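Side-chain contacts in glycoside hydrolase family 31 (Trueperella pyogenes, PDB 5I0F), which degrades cycloalternan, a cyclic glucose oligosaccharide, probably by a retaining mechanism that passes through a covalent glycosyl-enzyme intermediate: residues 453-456 / 457-461; 375-379 / 380-384; 156-159 / 160-163. All coordinates share one frame; numbering follows the deposited sequence.

Interaction 1: residues 453-456 / 457-461; sequences RYLV and EDLDI
The amide of Glu457 bonds to the carbonyl of Arg453 in a regular helical turn (N to O 2.9 Å), but the end of helix 453-457 then changes pattern. Tyr454 O accepts two amides, Asp458 N at 2.8 Å and Leu459 N at 3.0 Å. At Asp460 the backbone takes positive phi, and Ile461 N reaches back to Leu455 O at 3.2 Å. The chain then runs on toward strand 463-466 of the TIM barrel.

Arg453 and Glu457 lie one turn apart. Arg453 NH1 forms a salt bridge with Glu457 OE2 at 2.9 Å. A bend at chi3 (-69°) turns the guanidinium toward the glutamate. OE2 meets it near the guanidinium plane, but NH1 comes from above the carboxylate, and the two planes stand 62° apart. Arg453 NE pairs with Glu450, and Glu457 OE1 with Arg355.

On the buried side Leu459 runs alongside Tyr454, pointing the same way. Leu459 CD1 also meets Leu455 CD2 at 3.9 Å. Val456 CG2 packs against Ile461 CG1, the side chains at about a right angle. Leu459 and Ile461 also touch helix 370-379. Asp460 points away and pairs with Lys509.

The chemistry is thus divided. Ionic groups line the outer side, where the charge of Arg453 is probably shared between Glu450 and Glu457, while aliphatic groups and Tyr454 face the protein interior.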
ATOM      1  N   ARG A 453     -16.646 -18.404  -3.212  1.00 22.92           N
ATOM      2  CA  ARG A 453     -16.118 -19.755  -3.051  1.00 23.06           C
ATOM      3  C   ARG A 453     -16.236 -20.564  -4.335  1.00 22.56           C
ATOM      4  O   ARG A 453     -15.308 -21.296  -4.696  1.00 22.44           O
ATOM      5  CB  ARG A 453     -16.812 -20.487  -1.881  1.00 23.93           C
ATOM      6  CG  ARG A 453     -16.366 -21.942  -1.684  1.00 24.64           C
ATOM      7  CD  ARG A 453     -16.987 -22.559  -0.433  1.00 25.64           C
ATOM      8  NE  ARG A 453     -16.421 -21.946   0.758  1.00 25.90           N
ATOM      9  CZ  ARG A 453     -15.227 -22.220   1.272  1.00 26.05           C
ATOM     10  NH1 ARG A 453     -14.421 -23.121   0.717  1.00 26.38           N
ATOM     11  NH2 ARG A 453     -14.819 -21.560   2.350  1.00 26.76           N
ATOM     12  N   TYR A 454     -17.355 -20.415  -5.037  1.00 22.57           N
ATOM     13  CA  TYR A 454     -17.570 -21.168  -6.309  1.00 22.53           C
ATOM     14  C   TYR A 454     -16.499 -20.887  -7.377  1.00 22.02           C
ATOM     15  O   TYR A 454     -16.208 -21.760  -8.195  1.00 22.09           O
ATOM     16  CB  TYR A 454     -18.962 -20.940  -6.890  1.00 22.96           C
ATOM     17  CG  TYR A 454     -19.067 -19.724  -7.773  1.00 22.58           C
ATOM     18  CD1 TYR A 454     -19.314 -18.458  -7.239  1.00 22.53           C
ATOM     19  CD2 TYR A 454     -18.908 -19.830  -9.152  1.00 22.40           C
ATOM     20  CE1 TYR A 454     -19.412 -17.353  -8.057  1.00 22.15           C
ATOM     21  CE2 TYR A 454     -18.988 -18.725  -9.970  1.00 22.35           C
ATOM     22  CZ  TYR A 454     -19.235 -17.490  -9.415  1.00 21.89           C
ATOM     23  OH  TYR A 454     -19.322 -16.405 -10.250  1.00 22.56           O
ATOM     24  N   LEU A 455     -15.914 -19.690  -7.359  1.00 21.07           N
ATOM     25  CA  LEU A 455     -14.822 -19.346  -8.291  1.00 20.71           C
ATOM     26  C   LEU A 455     -13.641 -20.291  -8.119  1.00 20.85           C
ATOM     27  O   LEU A 455     -13.020 -20.688  -9.096  1.00 20.73           O
ATOM     28  CB  LEU A 455     -14.327 -17.907  -8.075  1.00 20.03           C
ATOM     29  CG  LEU A 455     -15.370 -16.827  -8.331  1.00 19.99           C
ATOM     30  CD1 LEU A 455     -14.826 -15.497  -7.830  1.00 20.04           C
ATOM     31  CD2 LEU A 455     -15.753 -16.778  -9.818  1.00 19.96           C
ATOM     32  N   VAL A 456     -13.339 -20.624  -6.866  1.00 21.69           N
ATOM     33  CA  VAL A 456     -12.240 -21.507  -6.529  1.00 22.66           C
ATOM     34  C   VAL A 456     -12.688 -22.978  -6.644  1.00 23.89           C
ATOM     35  O   VAL A 456     -12.005 -23.771  -7.277  1.00 24.19           O
ATOM     36  CB  VAL A 456     -11.673 -21.212  -5.133  1.00 23.08           C
ATOM     37  CG1 VAL A 456     -10.484 -22.090  -4.859  1.00 23.85           C
ATOM     38  CG2 VAL A 456     -11.209 -19.753  -5.028  1.00 23.00           C
ATOM     39  N   GLU A 457     -13.819 -23.335  -6.046  1.00 24.13           N
ATOM     40  CA  GLU A 457     -14.220 -24.746  -5.957  1.00 25.85           C
ATOM     41  C   GLU A 457     -14.787 -25.304  -7.253  1.00 26.04           C
ATOM     42  O   GLU A 457     -14.532 -26.463  -7.558  1.00 26.88           O
ATOM     43  CB  GLU A 457     -15.198 -24.982  -4.799  1.00 26.98           C
ATOM     44  CG  GLU A 457     -14.542 -24.764  -3.453  1.00 28.36           C
ATOM     45  CD  GLU A 457     -15.384 -25.207  -2.281  1.00 30.41           C
ATOM     46  OE1 GLU A 457     -16.602 -25.513  -2.445  1.00 32.69           O
ATOM     47  OE2 GLU A 457     -14.814 -25.227  -1.181  1.00 31.11           O
ATOM     48  N   ASP A 458     -15.551 -24.493  -7.993  1.00 25.58           N
ATOM     49  CA  ASP A 458     -16.229 -24.927  -9.213  1.00 26.57           C
ATOM     50  C   ASP A 458     -15.438 -24.509 -10.460  1.00 25.87           C
ATOM     51  O   ASP A 458     -15.173 -25.353 -11.299  1.00 26.39           O
ATOM     52  CB  ASP A 458     -17.700 -24.447  -9.243  1.00 27.29           C
ATOM     53  CG  ASP A 458     -18.499 -24.915  -8.015  1.00 28.62           C
ATOM     54  OD1 ASP A 458     -18.077 -25.930  -7.414  1.00 30.59           O
ATOM     55  OD2 ASP A 458     -19.535 -24.299  -7.626  1.00 28.51           O
ATOM     56  N   LEU A 459     -15.045 -23.248 -10.576  1.00 24.51           N
ATOM     57  CA  LEU A 459     -14.282 -22.787 -11.749  1.00 24.18           C
ATOM     58  C   LEU A 459     -12.767 -23.070 -11.700  1.00 23.66           C
ATOM     59  O   LEU A 459     -12.110 -23.069 -12.744  1.00 23.53           O
ATOM     60  CB  LEU A 459     -14.544 -21.306 -11.995  1.00 24.45           C
ATOM     61  CG  LEU A 459     -15.977 -20.953 -12.384  1.00 25.64           C
ATOM     62  CD1 LEU A 459     -16.075 -19.457 -12.695  1.00 25.56           C
ATOM     63  CD2 LEU A 459     -16.464 -21.768 -13.563  1.00 26.38           C
ATOM     64  N   ASP A 460     -12.237 -23.326 -10.502  1.00 22.85           N
ATOM     65  CA  ASP A 460     -10.865 -23.789 -10.285  1.00 23.18           C
ATOM     66  C   ASP A 460      -9.807 -22.687 -10.466  1.00 22.12           C
ATOM     67  O   ASP A 460      -8.690 -22.977 -10.853  1.00 21.53           O
ATOM     68  CB  ASP A 460     -10.555 -25.030 -11.144  1.00 24.21           C
ATOM     69  CG  ASP A 460      -9.380 -25.860 -10.612  1.00 25.49           C
ATOM     70  OD1 ASP A 460      -9.165 -25.919  -9.374  1.00 25.85           O
ATOM     71  OD2 ASP A 460      -8.671 -26.464 -11.453  1.00 25.70           O
ATOM     72  N   ILE A 461     -10.135 -21.436 -10.145  1.00 21.28           N
ATOM     73  CA  ILE A 461      -9.109 -20.399 -10.151  1.00 20.95           C
ATOM     74  C   ILE A 461      -8.071 -20.635  -9.048  1.00 20.76           C
ATOM     75  O   ILE A 461      -8.304 -21.373  -8.079  1.00 20.56           O
ATOM     76  CB  ILE A 461      -9.665 -18.964 -10.058  1.00 21.42           C
ATOM     77  CG1 ILE A 461     -10.227 -18.649  -8.697  1.00 21.95           C
ATOM     78  CG2 ILE A 461     -10.701 -18.682 -11.144  1.00 21.59           C
ATOM     79  CD1 ILE A 461     -10.428 -17.168  -8.513  1.00 22.40           C
TER
HETATM   80  O   HOH W   1     -11.183 -26.375  -7.638  1.00 29.62           O

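Interaction 2: residues 375-379 / 380-384; sequences RELHE and RGIRV
Leu377 and Ile382 meet in a local contact round the turn that takes helix 370-379 into strand 383-388, the third strand of the barrel. Leu377 CD2 touches Ile382 CD1 at 4.0 Å, the two side chains crossing at a slant. The other methyl, Leu377 CD1, meets Val384 CG2 at 4.0 Å. Chi1 of Leu377 (-70°) puts CG anti to the carbonyl carbon, and from there CG sends one methyl to each partner. All three residues also touch Val327 of the neighbouring strand 326-329.

The turn itself is a Schellman motif. Ile382 N bonds to Leu377 O at 3.0 Å, and Gly381 N bonds to His378 O at 2.9 Å. Gly381 has positive phi (76°) and ends the helix. Arg380 N still gives a helical bond to Glu376 O, at 3.2 Å.

The ring edge of His378 points at Ile382 O, with CD2 3.3 Å from that oxygen and the oxygen in the ring plane. NE2 is hydrogen-bonded to Asp462 OD2, which also accepts Val384 N. Arg380 is extended and touches Met311 and Met314 of helix 307-320; its NH1 pairs with Asp315.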
ATOM      1  N   ARG A 375      -9.556 -24.468 -17.498  1.00 22.20           N
ATOM      2  CA  ARG A 375      -9.091 -25.821 -17.750  1.00 23.69           C
ATOM      3  C   ARG A 375      -7.981 -25.829 -18.823  1.00 23.28           C
ATOM      4  O   ARG A 375      -6.944 -26.472 -18.662  1.00 22.57           O
ATOM      5  CB  ARG A 375     -10.271 -26.716 -18.174  1.00 25.42           C
ATOM      6  CG  ARG A 375      -9.922 -28.158 -18.502  1.00 27.53           C
ATOM      7  CD  ARG A 375     -11.073 -28.913 -19.181  1.00 29.61           C
ATOM      8  NE  ARG A 375     -11.321 -28.379 -20.529  1.00 30.38           N
ATOM      9  CZ  ARG A 375     -12.425 -27.744 -20.941  1.00 30.82           C
ATOM     10  NH1 ARG A 375     -13.488 -27.574 -20.146  1.00 30.90           N
ATOM     11  NH2 ARG A 375     -12.474 -27.286 -22.191  1.00 31.17           N
ATOM     12  N   GLU A 376      -8.218 -25.125 -19.920  1.00 23.51           N
ATOM     13  CA  GLU A 376      -7.265 -25.108 -21.013  1.00 23.95           C
ATOM     14  C   GLU A 376      -5.989 -24.377 -20.645  1.00 22.81           C
ATOM     15  O   GLU A 376      -4.905 -24.816 -21.029  1.00 22.58           O
ATOM     16  CB  GLU A 376      -7.887 -24.529 -22.300  1.00 25.34           C
ATOM     17  CG  GLU A 376      -9.020 -25.381 -22.889  1.00 27.11           C
ATOM     18  CD  GLU A 376      -8.652 -26.844 -23.162  1.00 29.33           C
ATOM     19  OE1 GLU A 376      -7.562 -27.091 -23.729  1.00 32.15           O
ATOM     20  OE2 GLU A 376      -9.465 -27.741 -22.822  1.00 29.17           O
ATOM     21  N   LEU A 377      -6.103 -23.274 -19.909  1.00 21.50           N
ATOM     22  CA  LEU A 377      -4.903 -22.599 -19.418  1.00 21.62           C
ATOM     23  C   LEU A 377      -4.122 -23.507 -18.452  1.00 21.64           C
ATOM     24  O   LEU A 377      -2.893 -23.649 -18.612  1.00 21.20           O
ATOM     25  CB  LEU A 377      -5.242 -21.223 -18.856  1.00 21.51           C
ATOM     26  CG  LEU A 377      -5.647 -20.217 -19.948  1.00 21.76           C
ATOM     27  CD1 LEU A 377      -5.987 -18.895 -19.312  1.00 21.80           C
ATOM     28  CD2 LEU A 377      -4.606 -19.989 -21.024  1.00 22.37           C
ATOM     29  N   HIS A 378      -4.832 -24.226 -17.572  1.00 22.11           N
ATOM     30  CA  HIS A 378      -4.173 -25.207 -16.703  1.00 23.44           C
ATOM     31  C   HIS A 378      -3.412 -26.271 -17.490  1.00 25.61           C
ATOM     32  O   HIS A 378      -2.303 -26.615 -17.112  1.00 26.65           O
ATOM     33  CB  HIS A 378      -5.145 -25.868 -15.722  1.00 23.74           C
ATOM     34  CG  HIS A 378      -5.544 -24.978 -14.584  1.00 22.87           C
ATOM     35  ND1 HIS A 378      -6.583 -25.286 -13.735  1.00 22.56           N
ATOM     36  CD2 HIS A 378      -5.037 -23.796 -14.150  1.00 22.07           C
ATOM     37  CE1 HIS A 378      -6.709 -24.326 -12.834  1.00 22.64           C
ATOM     38  NE2 HIS A 378      -5.773 -23.421 -13.050  1.00 22.06           N
ATOM     39  N   GLU A 379      -3.973 -26.748 -18.595  1.00 27.32           N
ATOM     40  CA  GLU A 379      -3.285 -27.759 -19.427  1.00 30.28           C
ATOM     41  C   GLU A 379      -2.005 -27.235 -20.060  1.00 30.05           C
ATOM     42  O   GLU A 379      -1.085 -28.002 -20.326  1.00 30.17           O
ATOM     43  CB  GLU A 379      -4.210 -28.287 -20.509  1.00 32.28           C
ATOM     44  CG  GLU A 379      -5.277 -29.184 -19.934  1.00 35.27           C
ATOM     45  CD  GLU A 379      -6.295 -29.614 -20.961  1.00 37.99           C
ATOM     46  OE1 GLU A 379      -5.978 -29.594 -22.185  1.00 40.82           O
ATOM     47  OE2 GLU A 379      -7.409 -30.002 -20.536  1.00 40.55           O
ATOM     48  N   ARG A 380      -1.954 -25.924 -20.274  1.00 29.40           N
ATOM     49  CA  ARG A 380      -0.755 -25.249 -20.732  1.00 29.82           C
ATOM     50  C   ARG A 380       0.211 -24.833 -19.629  1.00 29.16           C
ATOM     51  O   ARG A 380       1.210 -24.185 -19.920  1.00 30.46           O
ATOM     52  CB  ARG A 380      -1.147 -24.006 -21.513  1.00 30.24           C
ATOM     53  CG  ARG A 380      -2.058 -24.237 -22.679  1.00 31.65           C
ATOM     54  CD  ARG A 380      -2.088 -22.948 -23.463  1.00 32.24           C
ATOM     55  NE  ARG A 380      -3.213 -22.884 -24.351  1.00 33.65           N
ATOM     56  CZ  ARG A 380      -3.441 -21.872 -25.179  1.00 33.71           C
ATOM     57  NH1 ARG A 380      -2.612 -20.833 -25.229  1.00 33.40           N
ATOM     58  NH2 ARG A 380      -4.501 -21.914 -25.978  1.00 34.64           N
ATOM     59  N   GLY A 381      -0.061 -25.178 -18.373  1.00 27.56           N
ATOM     60  CA  GLY A 381       0.794 -24.772 -17.277  1.00 26.72           C
ATOM     61  C   GLY A 381       0.666 -23.319 -16.854  1.00 25.61           C
ATOM     62  O   GLY A 381       1.603 -22.778 -16.311  1.00 26.42           O
ATOM     63  N   ILE A 382      -0.497 -22.700 -17.081  1.00 23.67           N
ATOM     64  CA  ILE A 382      -0.750 -21.303 -16.731  1.00 21.93           C
ATOM     65  C   ILE A 382      -1.827 -21.275 -15.647  1.00 21.37           C
ATOM     66  O   ILE A 382      -2.906 -21.860 -15.825  1.00 20.95           O
ATOM     67  CB  ILE A 382      -1.221 -20.498 -17.970  1.00 21.98           C
ATOM     68  CG1 ILE A 382      -0.151 -20.531 -19.071  1.00 22.17           C
ATOM     69  CG2 ILE A 382      -1.514 -19.049 -17.603  1.00 21.93           C
ATOM     70  CD1 ILE A 382      -0.620 -20.021 -20.420  1.00 22.65           C
ATOM     71  N   ARG A 383      -1.549 -20.562 -14.555  1.00 20.63           N
ATOM     72  CA  ARG A 383      -2.533 -20.370 -13.476  1.00 20.49           C
ATOM     73  C   ARG A 383      -3.307 -19.064 -13.666  1.00 19.96           C
ATOM     74  O   ARG A 383      -2.838 -18.158 -14.346  1.00 19.26           O
ATOM     75  CB  ARG A 383      -1.855 -20.430 -12.112  1.00 20.51           C
ATOM     76  CG  ARG A 383      -1.652 -21.847 -11.598  1.00 21.85           C
ATOM     77  CD  ARG A 383      -0.510 -22.577 -12.280  1.00 22.80           C
ATOM     78  NE  ARG A 383      -0.317 -23.907 -11.675  1.00 23.73           N
ATOM     79  CZ  ARG A 383       0.676 -24.741 -11.978  1.00 25.32           C
ATOM     80  NH1 ARG A 383       1.604 -24.412 -12.867  1.00 24.94           N
ATOM     81  NH2 ARG A 383       0.750 -25.921 -11.370  1.00 26.83           N
ATOM     82  N   VAL A 384      -4.504 -18.990 -13.074  1.00 19.24           N
ATOM     83  CA  VAL A 384      -5.429 -17.878 -13.333  1.00 19.17           C
ATOM     84  C   VAL A 384      -5.768 -17.160 -12.027  1.00 18.70           C
ATOM     85  O   VAL A 384      -6.199 -17.788 -11.059  1.00 18.22           O
ATOM     86  CB  VAL A 384      -6.724 -18.380 -14.034  1.00 20.00           C
ATOM     87  CG1 VAL A 384      -7.709 -17.233 -14.276  1.00 20.15           C
ATOM     88  CG2 VAL A 384      -6.390 -19.076 -15.349  1.00 20.22           C
TER

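Interaction 3: residues 156-159 / 160-163; sequences SSAG and THRV
This contact closes a tight beta hairpin, in which Ser157 and Ala158 form the turn between strands 152-155 and 160-168 of an antiparallel sheet. The His161 side chain reaches diagonally back toward the turn, to Ser156. Next to the turn, Ser156 N bonds to Gly159 O at 2.8 Å. The return bond, from Gly159 N to Ser156 O, is weak at 3.2 Å.

Ser156 OG and His161 NE2 are hydrogen-bonded at 2.8 Å, and either could be the donor. The serine comes in at the edge of the imidazole, with CB in the ring plane. With chi1 at 69°, OG lies between the backbone N and the carbonyl carbon, within reach of the turn amides. There it also receives a weak bond from Ala158 N at 3.1 Å, in the manner of an ST turn. The longer approach from Gly159 N is weak too. One hydroxyl thus meets the ring and the turn amides together.

The phi/psi of Gly159, 156/-147°, would jam a side chain against the preceding carbonyl oxygen.

His161 itself has near-helical angles within a strand, and the backbones of both His161 and Arg162 bond to that of Leu154. This is consistent with a classic beta bulge. The backbone of His161 also bonds to Leu254, a residue of a calcium site, and its side chain lies about 7 Å from a bound calcium ion. Over one face of the imidazole, offset toward the rim, Gly159 C stands 4.1 Å above the plane.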
ATOM      1  N   SER A 156      -5.532  16.188  28.082  1.00 30.98           N
ATOM      2  CA  SER A 156      -6.602  17.163  28.309  1.00 32.32           C
ATOM      3  C   SER A 156      -7.465  16.659  29.456  1.00 33.83           C
ATOM      4  O   SER A 156      -7.193  15.601  30.023  1.00 33.95           O
ATOM      5  CB  SER A 156      -7.458  17.327  27.055  1.00 31.31           C
ATOM      6  OG  SER A 156      -8.217  16.159  26.804  1.00 30.49           O
ATOM      7  N   SER A 157      -8.507  17.407  29.789  1.00 35.39           N
ATOM      8  CA  SER A 157      -9.492  16.937  30.760  1.00 37.76           C
ATOM      9  C   SER A 157     -10.229  15.678  30.280  1.00 38.93           C
ATOM     10  O   SER A 157     -10.740  14.924  31.094  1.00 40.76           O
ATOM     11  CB  SER A 157     -10.498  18.047  31.076  1.00 38.43           C
ATOM     12  OG  SER A 157     -11.182  18.442  29.906  1.00 38.19           O
ATOM     13  N   ALA A 158     -10.294  15.476  28.967  1.00 39.80           N
ATOM     14  CA  ALA A 158     -10.872  14.264  28.366  1.00 41.52           C
ATOM     15  C   ALA A 158     -10.000  13.013  28.543  1.00 41.82           C
ATOM     16  O   ALA A 158     -10.528  11.914  28.710  1.00 44.53           O
ATOM     17  CB  ALA A 158     -11.164  14.488  26.883  1.00 41.45           C
ATOM     18  N   GLY A 159      -8.679  13.164  28.513  1.00 40.07           N
ATOM     19  CA  GLY A 159      -7.784  12.012  28.670  1.00 38.47           C
ATOM     20  C   GLY A 159      -6.431  12.248  28.043  1.00 36.19           C
ATOM     21  O   GLY A 159      -5.955  13.386  28.019  1.00 35.07           O
ATOM     22  N   THR A 160      -5.826  11.172  27.527  1.00 34.23           N
ATOM     23  CA  THR A 160      -4.459  11.192  27.002  1.00 32.10           C
ATOM     24  C   THR A 160      -4.490  10.756  25.537  1.00 31.16           C
ATOM     25  O   THR A 160      -4.935   9.650  25.225  1.00 31.57           O
ATOM     26  CB  THR A 160      -3.552  10.252  27.831  1.00 31.71           C
ATOM     27  OG1 THR A 160      -3.716  10.572  29.211  1.00 32.21           O
ATOM     28  CG2 THR A 160      -2.083  10.415  27.455  1.00 30.75           C
ATOM     29  N   HIS A 161      -4.049  11.633  24.642  1.00 29.13           N
ATOM     30  CA  HIS A 161      -4.315  11.459  23.212  1.00 28.63           C
ATOM     31  C   HIS A 161      -3.143  10.925  22.408  1.00 27.26           C
ATOM     32  O   HIS A 161      -3.354  10.159  21.457  1.00 25.97           O
ATOM     33  CB  HIS A 161      -4.793  12.770  22.606  1.00 29.44           C
ATOM     34  CG  HIS A 161      -5.908  13.400  23.378  1.00 31.34           C
ATOM     35  ND1 HIS A 161      -7.199  12.934  23.327  1.00 33.00           N
ATOM     36  CD2 HIS A 161      -5.914  14.423  24.263  1.00 32.53           C
ATOM     37  CE1 HIS A 161      -7.961  13.656  24.131  1.00 33.83           C
ATOM     38  NE2 HIS A 161      -7.203  14.564  24.714  1.00 33.49           N
ATOM     39  N   ARG A 162      -1.939  11.367  22.756  1.00 26.58           N
ATOM     40  CA  ARG A 162      -0.696  10.973  22.058  1.00 25.84           C
ATOM     41  C   ARG A 162       0.461  10.911  23.048  1.00 25.71           C
ATOM     42  O   ARG A 162       0.385  11.458  24.156  1.00 25.33           O
ATOM     43  CB  ARG A 162      -0.350  11.968  20.947  1.00 26.26           C
ATOM     44  CG  ARG A 162      -1.348  12.007  19.795  1.00 27.26           C
ATOM     45  CD  ARG A 162      -0.710  12.381  18.466  1.00 27.61           C
ATOM     46  NE  ARG A 162      -0.197  13.745  18.488  1.00 28.78           N
ATOM     47  CZ  ARG A 162      -0.925  14.842  18.296  1.00 30.49           C
ATOM     48  NH1 ARG A 162      -2.236  14.785  18.081  1.00 31.39           N
ATOM     49  NH2 ARG A 162      -0.334  16.026  18.340  1.00 32.88           N
ATOM     50  N   VAL A 163       1.545  10.265  22.643  1.00 24.46           N
ATOM     51  CA  VAL A 163       2.767  10.297  23.438  1.00 24.71           C
ATOM     52  C   VAL A 163       3.927  10.477  22.493  1.00 24.13           C
ATOM     53  O   VAL A 163       3.887   9.985  21.370  1.00 22.86           O
ATOM     54  CB  VAL A 163       2.926   9.020  24.290  1.00 25.00           C
ATOM     55  CG1 VAL A 163       2.985   7.755  23.430  1.00 24.88           C
ATOM     56  CG2 VAL A 163       4.150   9.101  25.201  1.00 25.74           C
TER

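In the fold
Interactions 1 and 2 belong to the same TIM barrel. Each leads from the end of a helix into one of two adjacent parallel strands, 463-466 and 383-388. Both are partly buried, and in both a positive-phi residue follows the helix. Both have aliphatic contacts. Interaction 1 has a salt bridge between its two segments, while across interaction 2 the side chains meet mainly through aliphatic groups and the turn is a Schellman motif. They touch: Asp460 O lies 3.1 Å from His378 CE1, and Ile461 CB packs on Val384 O. Interaction 3 is a surface contact on a beta hairpin, with its centre about 50 Å from that of interaction 1. It rests on one polar side-chain bond, without an aliphatic core.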